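PDB 5Y9D: acyl-coenzyme A oxidase 1 from Yarrowia lipolytica, which catalyses the FAD-dependent oxidation of acyl-CoAs by molecular oxygen to (2E)-enoyl-CoAs and hydrogen peroxide in peroxisomal fatty acid beta-oxidation. Local coordinates for residues H117-M122 with V322-L327; C219-I224 with R233-P238; E514-P519 with D623-L628. All coordinates share one frame; numbering follows the deposited sequence.

In the fold
Contact 1 joins the region of the N-terminal helices to helix 306-334 of the C-alpha1 region. Contact 2, whose strands lie within the chain span bridged by contact 1, pairs two strands of the middle beta domain; the centres of contacts 1 and 2 lie about 35 Å apart. Contact 3 follows later in sequence, linking helices 513-516 and 619-637. Its centre is about 33 Å from that of contact 1 and about 56 Å from that of contact 2, and contacts 2 and 3 lie on opposite sides of the chain's centre. The side chains of M122 in contact 1 and F220 in contact 2 come within about 10 Å and 6 Å of a bound FAD, while contact 3 lies away from the annotated sites in the C-terminal helical region.

Contact 1: H117-M122 with V322-L327; sequences HGMVDM and VSKRFL
The polar part of this contact is a single bond: R325 NH1 donates to M119 O at 2.8 Å. It is bent, with 134° at the hydrogen, and although the donor lies in the carbonyl plane, the oxygen is tilted 29° from the guanidinium plane. With CG anti to its backbone N and the chain extended to NE, R325 reaches straight across to the turn. Its NE donates to the carbonyl O of I654, and NH2 forms a weak bond with Y80 OH. V120 CG1 lies over one face of the guanidinium and F326 CZ over the opposite one, both offset toward the rim.

The turn between helices 107-118 and 122-142 thus packs on helix 306-334, joining the N-terminal helical region to the C-alpha1 region of the acyl-CoA oxidase fold. D121, the N-cap of helix 122-142, is itself salt-bridged to R94.

Among the apolar contacts, the M119 chain bends at chi3 (81°), bringing its methyl CE against R325 CB at 3.6 Å, while the same CE meets K324 CE at 3.8 Å where the two chains cross nearly at right angles. V322 CG2 lies 4.1 Å from the methyl CE of M122 and makes a van der Waals contact with the backbone at G118 O. V322 continues onto C428 and I432 of helix 400-437.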
# COMPACT_ATOMS: atom_id res chain seq x y z
N HIS A 117 -4.60 -13.22 17.49
CA HIS A 117 -5.82 -12.43 17.42
C HIS A 117 -5.66 -11.24 16.48
O HIS A 117 -6.63 -10.80 15.86
CB HIS A 117 -6.19 -11.98 18.82
CG HIS A 117 -7.47 -11.24 18.90
ND1 HIS A 117 -8.53 -11.48 18.05
CD2 HIS A 117 -7.87 -10.26 19.73
CE1 HIS A 117 -9.53 -10.68 18.35
NE2 HIS A 117 -9.16 -9.93 19.37
N GLY A 118 -4.43 -10.74 16.35
CA GLY A 118 -4.12 -9.61 15.47
C GLY A 118 -4.20 -9.95 14.00
O GLY A 118 -4.28 -9.06 13.15
N MET A 119 -4.17 -11.24 13.67
CA MET A 119 -4.45 -11.65 12.30
C MET A 119 -5.71 -11.08 11.72
O MET A 119 -5.75 -10.86 10.54
CB MET A 119 -4.63 -13.16 12.19
CG MET A 119 -3.39 -13.94 12.53
SD MET A 119 -3.77 -15.65 12.20
CE MET A 119 -3.50 -15.60 10.44
N VAL A 120 -6.76 -10.94 12.53
CA VAL A 120 -8.11 -10.54 12.07
C VAL A 120 -8.72 -9.35 12.81
O VAL A 120 -9.75 -8.84 12.39
CB VAL A 120 -9.14 -11.70 12.15
CG1 VAL A 120 -8.81 -12.76 11.14
CG2 VAL A 120 -9.17 -12.31 13.53
N ASP A 121 -8.11 -8.93 13.92
CA ASP A 121 -8.60 -7.78 14.68
C ASP A 121 -7.45 -6.96 15.24
O ASP A 121 -7.10 -7.05 16.41
CB ASP A 121 -9.54 -8.21 15.80
CG ASP A 121 -10.20 -7.03 16.49
OD1 ASP A 121 -9.91 -5.88 16.09
OD2 ASP A 121 -10.98 -7.23 17.44
N MET A 122 -6.87 -6.12 14.41
CA MET A 122 -5.81 -5.28 14.88
C MET A 122 -6.24 -4.22 15.90
O MET A 122 -5.44 -3.88 16.76
CB MET A 122 -5.05 -4.70 13.68
CG MET A 122 -3.92 -5.66 13.22
SD MET A 122 -3.24 -5.44 11.56
CE MET A 122 -4.11 -6.67 10.57
N VAL A 322 0.04 -12.24 9.73
CA VAL A 322 -0.83 -11.57 8.79
C VAL A 322 -0.49 -11.91 7.31
O VAL A 322 -1.37 -11.98 6.47
CB VAL A 322 -0.77 -10.05 9.04
CG1 VAL A 322 -1.43 -9.26 7.90
CG2 VAL A 322 -1.39 -9.75 10.40
N SER A 323 0.78 -12.11 7.00
CA SER A 323 1.18 -12.53 5.66
C SER A 323 0.60 -13.86 5.34
O SER A 323 0.11 -14.07 4.26
CB SER A 323 2.69 -12.61 5.54
OG SER A 323 3.20 -11.30 5.39
N LYS A 324 0.61 -14.76 6.30
CA LYS A 324 0.18 -16.09 6.00
C LYS A 324 -1.32 -16.10 5.80
O LYS A 324 -1.83 -17.00 5.13
CB LYS A 324 0.61 -17.07 7.07
CG LYS A 324 -0.37 -17.26 8.21
CD LYS A 324 0.34 -17.94 9.38
CE LYS A 324 -0.61 -18.07 10.53
NZ LYS A 324 -0.02 -18.91 11.57
N ARG A 325 -2.03 -15.12 6.36
CA ARG A 325 -3.45 -15.08 6.20
C ARG A 325 -3.78 -14.65 4.78
O ARG A 325 -4.59 -15.26 4.10
CB ARG A 325 -4.07 -14.09 7.18
CG ARG A 325 -5.58 -13.93 7.03
CD ARG A 325 -6.16 -12.88 7.98
NE ARG A 325 -7.49 -12.49 7.53
CZ ARG A 325 -8.03 -11.29 7.69
NH1 ARG A 325 -7.39 -10.31 8.31
NH2 ARG A 325 -9.22 -11.07 7.15
N PHE A 326 -3.12 -13.60 4.31
CA PHE A 326 -3.46 -13.05 3.00
C PHE A 326 -2.87 -13.88 1.87
O PHE A 326 -3.46 -13.97 0.83
CB PHE A 326 -3.15 -11.55 2.94
CG PHE A 326 -4.08 -10.71 3.79
CD1 PHE A 326 -5.39 -10.49 3.39
CD2 PHE A 326 -3.65 -10.17 5.00
CE1 PHE A 326 -6.26 -9.72 4.15
CE2 PHE A 326 -4.53 -9.43 5.78
CZ PHE A 326 -5.83 -9.19 5.35
N LEU A 327 -1.74 -14.54 2.08
CA LEU A 327 -1.24 -15.45 1.05
C LEU A 327 -2.19 -16.65 0.88
O LEU A 327 -2.44 -17.11 -0.24
CB LEU A 327 0.17 -15.91 1.36
CG LEU A 327 1.24 -14.95 0.87
CD1 LEU A 327 2.42 -15.03 1.80
CD2 LEU A 327 1.67 -15.27 -0.57

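Contact 2: C219-I224 with R233-P238; sequences CFAKLI and RNFVVP
C219 N donates to F235 O at 2.7 Å, a straight bond (164° at the hydrogen) that comes in nearly along the C=O axis. F235 N answers to C219 O, closing the first of two hydrogen-bonded antiparallel pairs. The second is A221 with R233, where R233 N to A221 O measures 2.9 Å and the return bond from A221 N is longer. Between them lies the non-hydrogen-bonded pair F220 and N234, next to which F220 CA makes a CH...O contact with R233 O at 3.4 Å.

C219, A221, R233 and F235 share one face of the sheet. On it, the F235 ring turns its edge to the first strand: CD1 lies 3.5 Å from C219 O, CE1 meets A221 CB, and CZ ends 4.2 Å from L223 CD1, whose side chain crosses it at about a right angle. L223 also sends CD2 against R233 CG, at 3.9 Å, and C219 CB touches V237 CG2. F193 meets the F235 ring edge-to-face.

F220 is on the other face, against F166, with its side chain about 6 Å from the bound FAD. The segment axes make an angle of 128°, consistent with a twisted or coiled strand pair; the two strands form a beta hairpin of the middle beta domain found in acyl-CoA oxidases and dehydrogenases.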
# COMPACT_ATOMS: atom_id res chain seq x y z
N CYS A 219 4.72 8.44 31.20
CA CYS A 219 4.95 9.61 30.37
C CYS A 219 6.45 9.90 30.29
O CYS A 219 7.13 9.87 31.31
CB CYS A 219 4.18 10.77 30.97
SG CYS A 219 4.81 12.40 30.56
N PHE A 220 6.98 10.12 29.10
CA PHE A 220 8.41 10.34 28.95
C PHE A 220 8.67 11.85 28.89
O PHE A 220 7.98 12.56 28.17
CB PHE A 220 8.98 9.65 27.72
CG PHE A 220 8.97 8.15 27.82
CD1 PHE A 220 7.78 7.43 27.71
CD2 PHE A 220 10.15 7.45 28.00
CE1 PHE A 220 7.76 6.05 27.79
CE2 PHE A 220 10.15 6.07 28.09
CZ PHE A 220 8.95 5.36 27.97
N ALA A 221 9.66 12.34 29.63
CA ALA A 221 9.92 13.76 29.75
C ALA A 221 11.37 14.04 30.16
O ALA A 221 12.06 13.18 30.71
CB ALA A 221 8.98 14.36 30.79
N LYS A 222 11.79 15.28 29.93
CA LYS A 222 13.11 15.71 30.34
C LYS A 222 13.10 15.98 31.82
O LYS A 222 12.32 16.80 32.32
CB LYS A 222 13.57 16.94 29.56
CG LYS A 222 13.84 16.63 28.11
CD LYS A 222 14.82 15.46 28.00
CE LYS A 222 15.32 15.26 26.59
NZ LYS A 222 15.85 16.54 26.05
N LEU A 223 13.95 15.24 32.52
CA LEU A 223 14.11 15.35 33.96
C LEU A 223 14.90 16.60 34.27
O LEU A 223 16.10 16.68 33.93
CB LEU A 223 14.88 14.13 34.43
CG LEU A 223 15.37 14.13 35.85
CD1 LEU A 223 14.16 14.17 36.75
CD2 LEU A 223 16.20 12.86 36.06
N ILE A 224 14.26 17.61 34.86
CA ILE A 224 14.97 18.84 35.16
C ILE A 224 15.15 18.99 36.66
O ILE A 224 14.19 19.00 37.38
CB ILE A 224 14.32 20.11 34.58
CG1 ILE A 224 13.72 19.88 33.19
CG2 ILE A 224 15.36 21.22 34.49
CD1 ILE A 224 14.68 19.41 32.13
N ARG A 233 13.39 10.56 30.82
CA ARG A 233 13.14 9.71 31.95
C ARG A 233 11.67 9.28 31.98
O ARG A 233 10.88 9.76 31.19
CB ARG A 233 13.53 10.43 33.23
CG ARG A 233 14.83 9.99 33.86
CD ARG A 233 15.79 9.30 32.92
NE ARG A 233 17.16 9.70 33.19
CZ ARG A 233 18.16 9.62 32.32
NH1 ARG A 233 17.96 9.13 31.11
NH2 ARG A 233 19.36 10.03 32.66
N ASN A 234 11.32 8.34 32.84
CA ASN A 234 10.02 7.71 32.89
C ASN A 234 9.18 8.07 34.11
O ASN A 234 9.61 7.85 35.20
CB ASN A 234 10.26 6.21 33.00
CG ASN A 234 10.07 5.51 31.71
OD1 ASN A 234 9.52 6.06 30.79
ND2 ASN A 234 10.53 4.28 31.62
N PHE A 235 7.95 8.55 33.94
CA PHE A 235 7.13 8.83 35.13
C PHE A 235 5.72 8.29 34.96
O PHE A 235 5.18 8.33 33.88
CB PHE A 235 7.07 10.34 35.40
CG PHE A 235 8.39 11.04 35.23
CD1 PHE A 235 8.91 11.29 33.97
CD2 PHE A 235 9.12 11.46 36.34
CE1 PHE A 235 10.15 11.91 33.82
CE2 PHE A 235 10.35 12.10 36.20
CZ PHE A 235 10.88 12.33 34.94
N VAL A 236 5.14 7.77 36.04
CA VAL A 236 3.74 7.47 36.06
C VAL A 236 2.94 8.71 36.44
O VAL A 236 3.16 9.28 37.52
CB VAL A 236 3.38 6.38 37.07
CG1 VAL A 236 1.87 6.12 37.04
CG2 VAL A 236 4.15 5.10 36.77
N VAL A 237 1.99 9.08 35.58
CA VAL A 237 1.14 10.23 35.82
C VAL A 237 -0.31 9.77 35.74
O VAL A 237 -0.73 9.25 34.71
CB VAL A 237 1.42 11.36 34.79
CG1 VAL A 237 0.70 12.66 35.17
CG2 VAL A 237 2.92 11.61 34.61
N PRO A 238 -1.09 9.97 36.83
CA PRO A 238 -2.55 9.76 36.77
C PRO A 238 -3.16 10.72 35.80
O PRO A 238 -2.78 11.91 35.79
CB PRO A 238 -3.03 10.12 38.18
CG PRO A 238 -1.81 10.05 39.04
CD PRO A 238 -0.69 10.47 38.15

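Contact 3: E514-P519 with D623-L628; sequences EQLLSP and DLINSL
L516 presses its side chain against L628, I625 and L624 in a purely apolar meeting of the end of helix 513-516 with helix 619-637, and each of its carbons has a partner on the other side. L516 CB comes first, 3.8 Å from the methyl CD1 of L628. Next, L516 CG lies 4.0 Å from I625 CD1; it stands anti to the carbonyl carbon (chi1 -77°), and an extended chi2 of 179° carries CD1 outward toward helix 619-637. At the tip the branches part: L516 CD2 rests 3.6 Å from I625 CD1, whereas L516 CD1 meets the same methyl at a doubtfully short 3.2 Å and also reaches L624 CD1 at 4.2 Å. The I625 chain crosses L516 at about a right angle, and its terminal methyl faces both branches of the leucine fork.

L517 adds a flank. It is the first residue to depart from helical backbone angles, and its CG packs 4.2 Å from L628 CD1, the methyl that also touches L516 CB. S518 then stands at the N-cap position of helix 519-544, its backbone N bonded to Q515 O.

At the start of 623-628, D623 OD1 forms salt bridges with R613 and K540 of the second subunit. Within the chain, L617 of a loop and F521 of helix 519-544 also touch L516, while L601 of helix 589-606 packs on both I625 and L628.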
# COMPACT_ATOMS: atom_id res chain seq x y z
N GLU A 514 24.39 -26.29 -10.49
CA GLU A 514 24.53 -27.08 -9.25
C GLU A 514 24.85 -26.18 -8.06
O GLU A 514 24.32 -26.37 -6.97
CB GLU A 514 25.66 -28.12 -9.36
CG GLU A 514 25.40 -29.28 -10.31
CD GLU A 514 25.69 -28.96 -11.78
OE1 GLU A 514 24.85 -29.32 -12.64
OE2 GLU A 514 26.74 -28.34 -12.05
N GLN A 515 25.73 -25.22 -8.27
CA GLN A 515 26.06 -24.25 -7.23
C GLN A 515 24.87 -23.32 -6.95
O GLN A 515 24.52 -23.06 -5.80
CB GLN A 515 27.29 -23.43 -7.63
CG GLN A 515 28.56 -24.25 -7.65
CD GLN A 515 29.73 -23.47 -8.21
OE1 GLN A 515 29.94 -22.30 -7.85
NE2 GLN A 515 30.49 -24.10 -9.10
N LEU A 516 24.24 -22.86 -8.01
CA LEU A 516 23.08 -21.99 -7.88
C LEU A 516 21.86 -22.64 -7.18
O LEU A 516 20.98 -21.91 -6.73
CB LEU A 516 22.70 -21.43 -9.26
CG LEU A 516 23.56 -20.28 -9.80
CD1 LEU A 516 23.06 -19.88 -11.18
CD2 LEU A 516 23.59 -19.08 -8.86
N LEU A 517 21.81 -23.97 -7.09
CA LEU A 517 20.80 -24.66 -6.27
C LEU A 517 21.36 -25.15 -4.94
O LEU A 517 20.75 -26.00 -4.29
CB LEU A 517 20.21 -25.85 -7.02
CG LEU A 517 19.21 -25.57 -8.13
CD1 LEU A 517 18.81 -26.89 -8.77
CD2 LEU A 517 18.00 -24.82 -7.59
N SER A 518 22.52 -24.63 -4.54
CA SER A 518 23.15 -25.08 -3.30
C SER A 518 22.87 -24.09 -2.18
O SER A 518 23.16 -22.91 -2.32
CB SER A 518 24.67 -25.23 -3.46
OG SER A 518 25.19 -25.98 -2.37
N PRO A 519 22.31 -24.58 -1.07
CA PRO A 519 22.19 -23.78 0.14
C PRO A 519 23.51 -23.10 0.58
O PRO A 519 23.53 -21.89 0.81
CB PRO A 519 21.74 -24.80 1.17
CG PRO A 519 20.92 -25.77 0.39
CD PRO A 519 21.56 -25.84 -0.97
N ASP A 623 20.25 -14.89 -16.64
CA ASP A 623 19.40 -15.74 -17.46
C ASP A 623 19.11 -17.04 -16.71
O ASP A 623 17.97 -17.44 -16.54
CB ASP A 623 20.06 -16.04 -18.80
CG ASP A 623 20.42 -14.79 -19.57
OD1 ASP A 623 19.52 -14.26 -20.29
OD2 ASP A 623 21.58 -14.32 -19.43
N LEU A 624 20.16 -17.69 -16.24
CA LEU A 624 19.99 -18.95 -15.56
C LEU A 624 19.17 -18.83 -14.26
O LEU A 624 18.42 -19.74 -13.94
CB LEU A 624 21.35 -19.59 -15.26
CG LEU A 624 21.49 -21.08 -15.63
CD1 LEU A 624 22.78 -21.63 -15.02
CD2 LEU A 624 20.28 -21.91 -15.21
N ILE A 625 19.31 -17.72 -13.52
CA ILE A 625 18.58 -17.52 -12.26
C ILE A 625 17.10 -17.47 -12.54
O ILE A 625 16.32 -18.11 -11.86
CB ILE A 625 18.94 -16.21 -11.51
CG1 ILE A 625 20.44 -16.07 -11.23
CG2 ILE A 625 18.18 -16.12 -10.18
CD1 ILE A 625 21.09 -17.35 -10.80
N ASN A 626 16.72 -16.68 -13.55
CA ASN A 626 15.34 -16.56 -13.98
C ASN A 626 14.66 -17.90 -14.28
O ASN A 626 13.53 -18.10 -13.85
CB ASN A 626 15.24 -15.66 -15.22
CG ASN A 626 15.70 -14.24 -14.95
OD1 ASN A 626 16.50 -13.69 -15.71
ND2 ASN A 626 15.21 -13.64 -13.85
N SER A 627 15.34 -18.79 -14.99
CA SER A 627 14.83 -20.12 -15.31
C SER A 627 14.62 -20.97 -14.06
O SER A 627 13.60 -21.67 -13.95
CB SER A 627 15.80 -20.88 -16.24
OG SER A 627 15.61 -20.53 -17.59
N LEU A 628 15.62 -20.95 -13.17
CA LEU A 628 15.53 -21.69 -11.91
C LEU A 628 14.32 -21.24 -11.04
O LEU A 628 13.62 -22.06 -10.48
CB LEU A 628 16.84 -21.57 -11.12
CG LEU A 628 18.09 -22.26 -11.71
CD1 LEU A 628 19.23 -22.24 -10.70
CD2 LEU A 628 17.82 -23.70 -12.14